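Local coordinates for NAD-dependent epimerase/dehydratase (Veillonella parvula, PDB 4IPT), which is of unknown specific function but, as a short-chain dehydrogenase/reductase with an NAD(P)H-binding Rossmann-type domain, probably acts on its substrate with a nicotinamide cofactor, at residues 99-104 / 145-150; 175-180 / 212-217. One frame throughout, in Å; residues are numbered along the deposited sequence.

Interaction 1. Residues 99-104 / 145-150; sequences NIRRVI and SNLNYT. With FMT (formic acid), chain F.
The guanidinium of Arg102 reaches across the face of the sheet that carries Asn148 and Thr150 and closes end-on upon a single hydroxyl: NH1 and NH2 each lie 3.0 Å from Thr150 OG1, close to the guanidinium plane. NH1 bonds as well to Asn148 O at 3.0 Å, so one nitrogen spans two residues of the partner strand. With CG trans to the backbone N (chi1 -174°) and the chain bent at chi2 (77°), the arginine turns back across residues 148-150. Asn148 O is gripped from opposite faces of its carbonyl plane, by the side-chain NH1 of Arg102 and by the backbone N of Val103. Thr150 OG1 also bonds to Phe201 O, and Arg102 NE forms a salt bridge with Glu198, which probably holds the guanidinium against rotation.

Beneath these side chains, strands 102-108 and 148-158 pair in parallel as neighbours in the Rossmann-type sheet, their segments diverging by just 13°; strand 76-79 flanks 102-108 on its other side. Asn148 N to Arg101 O opens the pairing at 2.8 Å and Thr150 N to Val103 O continues it. The mostly helical connection between the strands, including helix 129-144, is as expected of a right-handed beta-alpha-beta crossover.

On the opposite face, Val103 CG1 presses on Tyr149 CB at 3.5 Å and also meets Leu147 CD1, while Leu142 of helix 129-144 touches all three side chains. Tyr149 OH lies 3.0 Å from O1 of a formic acid, probably from the crystallisation liquor, that sits in plane at the ring edge and is also held by Arg143. Just ahead of the strands, Arg101 bends to bring NH1 within 2.9 Å of Asn146 O, above that carbonyl's plane; Leu147 CD2 lies over one face of the Arg101 guanidinium.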
loop_
_atom_site.group_PDB
_atom_site.type_symbol
_atom_site.label_atom_id
_atom_site.label_comp_id
_atom_site.label_asym_id
_atom_site.label_seq_id
_atom_site.Cartn_x
_atom_site.Cartn_y
_atom_site.Cartn_z
ATOM N N ASN A 99 -7.964 0.145 -18.679
ATOM C CA ASN A 99 -7.644 1.567 -18.808
ATOM C C ASN A 99 -7.569 2.300 -17.467
ATOM O O ASN A 99 -7.881 3.488 -17.394
ATOM C CB ASN A 99 -8.649 2.282 -19.729
ATOM C CG ASN A 99 -8.701 1.689 -21.127
ATOM O OD1 ASN A 99 -7.669 1.436 -21.749
ATOM N ND2 ASN A 99 -9.915 1.477 -21.634
ATOM N N ILE A 100 -7.152 1.594 -16.414
ATOM C CA ILE A 100 -6.986 2.185 -15.092
ATOM C C ILE A 100 -5.566 2.739 -14.981
ATOM O O ILE A 100 -4.617 2.051 -15.336
ATOM C CB ILE A 100 -7.224 1.149 -13.972
ATOM C CG1 ILE A 100 -8.499 0.347 -14.245
ATOM C CG2 ILE A 100 -7.282 1.828 -12.600
ATOM C CD1 ILE A 100 -9.753 1.201 -14.443
ATOM N N ARG A 101 -5.425 3.974 -14.499
ATOM C CA ARG A 101 -4.128 4.664 -14.522
ATOM C C ARG A 101 -3.531 4.873 -13.146
ATOM O O ARG A 101 -2.315 4.778 -12.975
ATOM C CB ARG A 101 -4.265 6.023 -15.211
ATOM C CG ARG A 101 -4.874 5.971 -16.602
ATOM C CD ARG A 101 -3.810 6.017 -17.681
ATOM N NE ARG A 101 -3.169 4.724 -17.921
ATOM C CZ ARG A 101 -1.854 4.522 -17.895
ATOM N NH1 ARG A 101 -1.034 5.527 -17.627
ATOM N NH2 ARG A 101 -1.360 3.311 -18.131
ATOM N N ARG A 102 -4.383 5.157 -12.163
ATOM C CA ARG A 102 -3.907 5.608 -10.856
ATOM C C ARG A 102 -3.806 4.469 -9.850
ATOM O O ARG A 102 -4.799 3.790 -9.560
ATOM C CB ARG A 102 -4.845 6.685 -10.303
ATOM C CG ARG A 102 -4.362 7.314 -9.005
ATOM C CD ARG A 102 -3.245 8.335 -9.256
ATOM N NE ARG A 102 -2.817 8.981 -8.014
ATOM C CZ ARG A 102 -1.726 8.643 -7.330
ATOM N NH1 ARG A 102 -0.935 7.678 -7.783
ATOM N NH2 ARG A 102 -1.420 9.272 -6.201
ATOM N N VAL A 103 -2.608 4.258 -9.319
ATOM C CA VAL A 103 -2.395 3.193 -8.357
ATOM C C VAL A 103 -1.494 3.631 -7.201
ATOM O O VAL A 103 -0.482 4.306 -7.400
ATOM C CB VAL A 103 -1.852 1.918 -9.049
ATOM C CG1 VAL A 103 -0.506 2.187 -9.680
ATOM C CG2 VAL A 103 -1.768 0.766 -8.068
ATOM N N ILE A 104 -1.896 3.269 -5.988
ATOM C CA ILE A 104 -1.090 3.515 -4.790
ATOM C C ILE A 104 -0.762 2.154 -4.202
ATOM O O ILE A 104 -1.663 1.357 -3.940
ATOM C CB ILE A 104 -1.869 4.344 -3.759
ATOM C CG1 ILE A 104 -2.206 5.722 -4.337
ATOM C CG2 ILE A 104 -1.059 4.465 -2.461
ATOM C CD1 ILE A 104 -3.222 6.506 -3.515
ATOM N N SER A 145 6.121 -0.175 -15.398
ATOM C CA SER A 145 4.823 0.042 -16.038
ATOM C C SER A 145 4.713 1.504 -16.462
ATOM O O SER A 145 5.608 2.297 -16.162
ATOM C CB SER A 145 3.705 -0.286 -15.043
ATOM O OG SER A 145 3.544 0.762 -14.113
ATOM N N ASN A 146 3.639 1.866 -17.168
ATOM C CA ASN A 146 3.381 3.282 -17.449
ATOM C C ASN A 146 2.277 3.862 -16.562
ATOM O O ASN A 146 1.675 4.888 -16.879
ATOM C CB ASN A 146 3.056 3.514 -18.936
ATOM C CG ASN A 146 3.274 4.962 -19.356
ATOM O OD1 ASN A 146 4.192 5.627 -18.867
ATOM N ND2 ASN A 146 2.428 5.459 -20.255
ATOM N N LEU A 147 2.022 3.206 -15.438
ATOM C CA LEU A 147 0.957 3.634 -14.536
ATOM C C LEU A 147 1.325 4.911 -13.779
ATOM O O LEU A 147 2.509 5.191 -13.531
ATOM C CB LEU A 147 0.647 2.528 -13.531
ATOM C CG LEU A 147 -0.030 1.265 -14.047
ATOM C CD1 LEU A 147 0.008 0.172 -12.993
ATOM C CD2 LEU A 147 -1.465 1.574 -14.448
ATOM N N ASN A 148 0.299 5.682 -13.422
ATOM C CA ASN A 148 0.481 6.830 -12.549
ATOM C C ASN A 148 0.515 6.302 -11.130
ATOM O O ASN A 148 -0.478 6.359 -10.411
ATOM C CB ASN A 148 -0.664 7.826 -12.756
ATOM C CG ASN A 148 -0.523 9.069 -11.898
ATOM O OD1 ASN A 148 0.473 9.249 -11.206
ATOM N ND2 ASN A 148 -1.515 9.946 -11.967
ATOM N N TYR A 149 1.672 5.782 -10.726
ATOM C CA TYR A 149 1.790 5.082 -9.452
ATOM C C TYR A 149 2.375 5.956 -8.349
ATOM O O TYR A 149 3.127 6.890 -8.609
ATOM C CB TYR A 149 2.650 3.805 -9.610
ATOM C CG TYR A 149 4.119 4.060 -9.889
ATOM C CD1 TYR A 149 4.990 4.423 -8.858
ATOM C CD2 TYR A 149 4.641 3.918 -11.161
ATOM C CE1 TYR A 149 6.329 4.667 -9.095
ATOM C CE2 TYR A 149 5.985 4.154 -11.402
ATOM C CZ TYR A 149 6.819 4.515 -10.367
ATOM O OH TYR A 149 8.155 4.762 -10.596
ATOM N N THR A 150 2.034 5.621 -7.112
ATOM C CA THR A 150 2.745 6.124 -5.947
ATOM C C THR A 150 3.079 4.904 -5.107
ATOM O O THR A 150 2.182 4.167 -4.699
ATOM C CB THR A 150 1.880 7.059 -5.106
ATOM O OG1 THR A 150 1.328 8.089 -5.931
ATOM C CG2 THR A 150 2.725 7.705 -4.004
HETATM C C FMT F . 11.070 4.984 -8.131
HETATM O O1 FMT F . 9.915 5.389 -8.290
HETATM O O2 FMT F . 11.448 4.275 -7.193
#

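Interaction 2. Residues 175-180 / 212-217; sequences FNDAQV and GTHYDK
Ala178 N donates to Thr213 O at 2.8 Å, the main backbone link between the segments; its approach to Thr213 OG1 is only a weak second bond, that hydroxyl being held by Glu210 O. Two waters widen the polar seam: one donates to both Asn176 O and Tyr215 O, the other joins Asp177 OD1, Gly212 N and His214 NE2. Asn176 O also receives an almost straight CA-H...O contact from His214 CA, 3.3 Å away. The loop after strand 204-209, close to the C-terminus and with an inverse gamma turn centred on His214, lies against the lead-in to strand 179-181. The His214 ring has Asn176 CB over its centre, a CH-pi contact 3.6 Å from the centroid, and Asp177 OD1 in plane at its edge. Farther along, Gln179 crosses Thr213 at about a right angle, CG against CG2 at 3.7 Å; its OE1 reaches the Tyr215 ring edge while bonding to Ser219 OG, and its NE2 bonds to Glu210 OE1. With an alanine in place of Gln179, Thr213 CG2 would probably be uncovered, and Ser219 OG and the Glu210 carboxylate left without their amide partner. Ala178 CB packs on Tyr215 CB at 4.0 Å.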
loop_
_atom_site.group_PDB
_atom_site.type_symbol
_atom_site.label_atom_id
_atom_site.label_comp_id
_atom_site.label_asym_id
_atom_site.label_seq_id
_atom_site.Cartn_x
_atom_site.Cartn_y
_atom_site.Cartn_z
ATOM N N PHE A 175 16.497 7.667 5.136
ATOM C CA PHE A 175 15.241 7.338 5.805
ATOM C C PHE A 175 15.634 6.893 7.187
ATOM O O PHE A 175 16.139 5.792 7.369
ATOM C CB PHE A 175 14.588 6.186 5.030
ATOM C CG PHE A 175 13.161 5.857 5.428
ATOM C CD1 PHE A 175 12.749 5.811 6.757
ATOM C CD2 PHE A 175 12.244 5.546 4.446
ATOM C CE1 PHE A 175 11.442 5.477 7.076
ATOM C CE2 PHE A 175 10.947 5.218 4.754
ATOM C CZ PHE A 175 10.541 5.186 6.067
ATOM N N ASN A 176 15.415 7.750 8.180
ATOM C CA ASN A 176 15.953 7.475 9.500
ATOM C C ASN A 176 14.929 6.937 10.488
ATOM O O ASN A 176 15.298 6.500 11.577
ATOM C CB ASN A 176 16.626 8.727 10.050
ATOM C CG ASN A 176 17.915 9.030 9.333
ATOM O OD1 ASN A 176 18.763 8.150 9.182
ATOM N ND2 ASN A 176 18.075 10.269 8.881
ATOM N N ASP A 177 13.658 6.970 10.110
ATOM C CA ASP A 177 12.594 6.535 11.016
ATOM C C ASP A 177 12.480 5.017 11.077
ATOM O O ASP A 177 12.272 4.369 10.061
ATOM C CB ASP A 177 11.250 7.120 10.581
ATOM C CG ASP A 177 11.215 8.636 10.640
ATOM O OD1 ASP A 177 11.999 9.250 11.384
ATOM O OD2 ASP A 177 10.389 9.216 9.912
ATOM N N ALA A 178 12.601 4.467 12.283
ATOM C CA ALA A 178 12.644 3.020 12.467
ATOM C C ALA A 178 11.262 2.389 12.569
ATOM O O ALA A 178 11.147 1.160 12.576
ATOM C CB ALA A 178 13.452 2.674 13.704
ATOM N N GLN A 179 10.218 3.215 12.654
ATOM C CA GLN A 179 8.863 2.688 12.811
ATOM C C GLN A 179 7.804 3.684 12.357
ATOM O O GLN A 179 8.088 4.869 12.195
ATOM C CB GLN A 179 8.620 2.351 14.277
ATOM C CG GLN A 179 8.657 3.590 15.163
ATOM C CD GLN A 179 8.717 3.267 16.639
ATOM O OE1 GLN A 179 9.477 2.398 17.069
ATOM N NE2 GLN A 179 7.928 3.980 17.428
ATOM N N VAL A 180 6.591 3.179 12.141
ATOM C CA VAL A 180 5.435 4.019 11.871
ATOM C C VAL A 180 4.184 3.192 12.203
ATOM O O VAL A 180 4.159 1.979 12.003
ATOM C CB VAL A 180 5.424 4.497 10.389
ATOM C CG1 VAL A 180 5.246 3.305 9.423
ATOM C CG2 VAL A 180 4.327 5.538 10.163
ATOM N N GLY A 212 10.801 11.434 14.509
ATOM C CA GLY A 212 11.486 11.356 15.786
ATOM C C GLY A 212 11.745 9.941 16.258
ATOM O O GLY A 212 11.911 9.706 17.463
ATOM N N THR A 213 11.767 8.997 15.319
ATOM C CA THR A 213 12.099 7.619 15.652
ATOM C C THR A 213 13.415 7.184 15.022
ATOM O O THR A 213 13.500 6.119 14.420
ATOM C CB THR A 213 10.962 6.644 15.271
ATOM O OG1 THR A 213 10.686 6.733 13.865
ATOM C CG2 THR A 213 9.702 6.986 16.055
ATOM N N HIS A 214 14.440 8.013 15.188
ATOM C CA HIS A 214 15.745 7.704 14.634
ATOM C C HIS A 214 16.479 6.696 15.518
ATOM O O HIS A 214 17.384 7.054 16.270
ATOM C CB HIS A 214 16.558 8.978 14.437
ATOM C CG HIS A 214 15.930 9.954 13.499
ATOM N ND1 HIS A 214 16.579 11.093 13.070
ATOM C CD2 HIS A 214 14.714 9.971 12.898
ATOM C CE1 HIS A 214 15.797 11.765 12.249
ATOM N NE2 HIS A 214 14.652 11.110 12.137
ATOM N N TYR A 215 16.061 5.434 15.415
ATOM C CA TYR A 215 16.585 4.349 16.240
ATOM C C TYR A 215 17.281 3.301 15.392
ATOM O O TYR A 215 17.095 3.250 14.180
ATOM C CB TYR A 215 15.453 3.650 17.002
ATOM C CG TYR A 215 14.440 4.548 17.680
ATOM C CD1 TYR A 215 14.813 5.737 18.282
ATOM C CD2 TYR A 215 13.099 4.192 17.706
ATOM C CE1 TYR A 215 13.879 6.549 18.905
ATOM C CE2 TYR A 215 12.155 4.996 18.328
ATOM C CZ TYR A 215 12.553 6.174 18.920
ATOM O OH TYR A 215 11.613 6.971 19.537
ATOM N N ASP A 216 18.061 2.437 16.036
ATOM C CA ASP A 216 18.742 1.363 15.320
ATOM C C ASP A 216 17.824 0.168 15.044
ATOM O O ASP A 216 18.185 -0.740 14.297
ATOM C CB ASP A 216 19.989 0.919 16.091
ATOM C CG ASP A 216 21.038 2.012 16.189
ATOM O OD1 ASP A 216 20.963 2.990 15.417
ATOM O OD2 ASP A 216 21.941 1.887 17.038
ATOM N N LYS A 217 16.633 0.189 15.643
ATOM C CA LYS A 217 15.627 -0.859 15.454
ATOM C C LYS A 217 14.274 -0.318 15.902
ATOM O O LYS A 217 14.225 0.598 16.718
ATOM C CB LYS A 217 16.000 -2.103 16.265
ATOM C CG LYS A 217 16.464 -1.785 17.681
ATOM C CD LYS A 217 17.714 -2.587 18.058
ATOM C CE LYS A 217 18.575 -1.843 19.093
ATOM N NZ LYS A 217 19.780 -2.618 19.529
HETATM O O HOH W 1 17.661 5.354 12.437
HETATM O O HOH W 2 12.228 12.449 12.005
#

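The two contacts follow one another along the chain, interaction 1 closing before interaction 2 opens, and they lie on opposite sides of the chain's centre. Their centres are 29 Å apart and their nearest atoms about 12 Å, so they do not touch. One sheet connects them: strand 148-158, whose start belongs to interaction 1, runs on to pair with strand 179-181, part of which belongs to interaction 2, and with strand 204-209, which leads to residues 212-217. Interaction 1 joins, in a buried contact, two strands of the parallel part of the Rossmann-type sheet, whereas interaction 2, only partly buried, sets a loop near the C-terminus against the lead-in to strand 179-181.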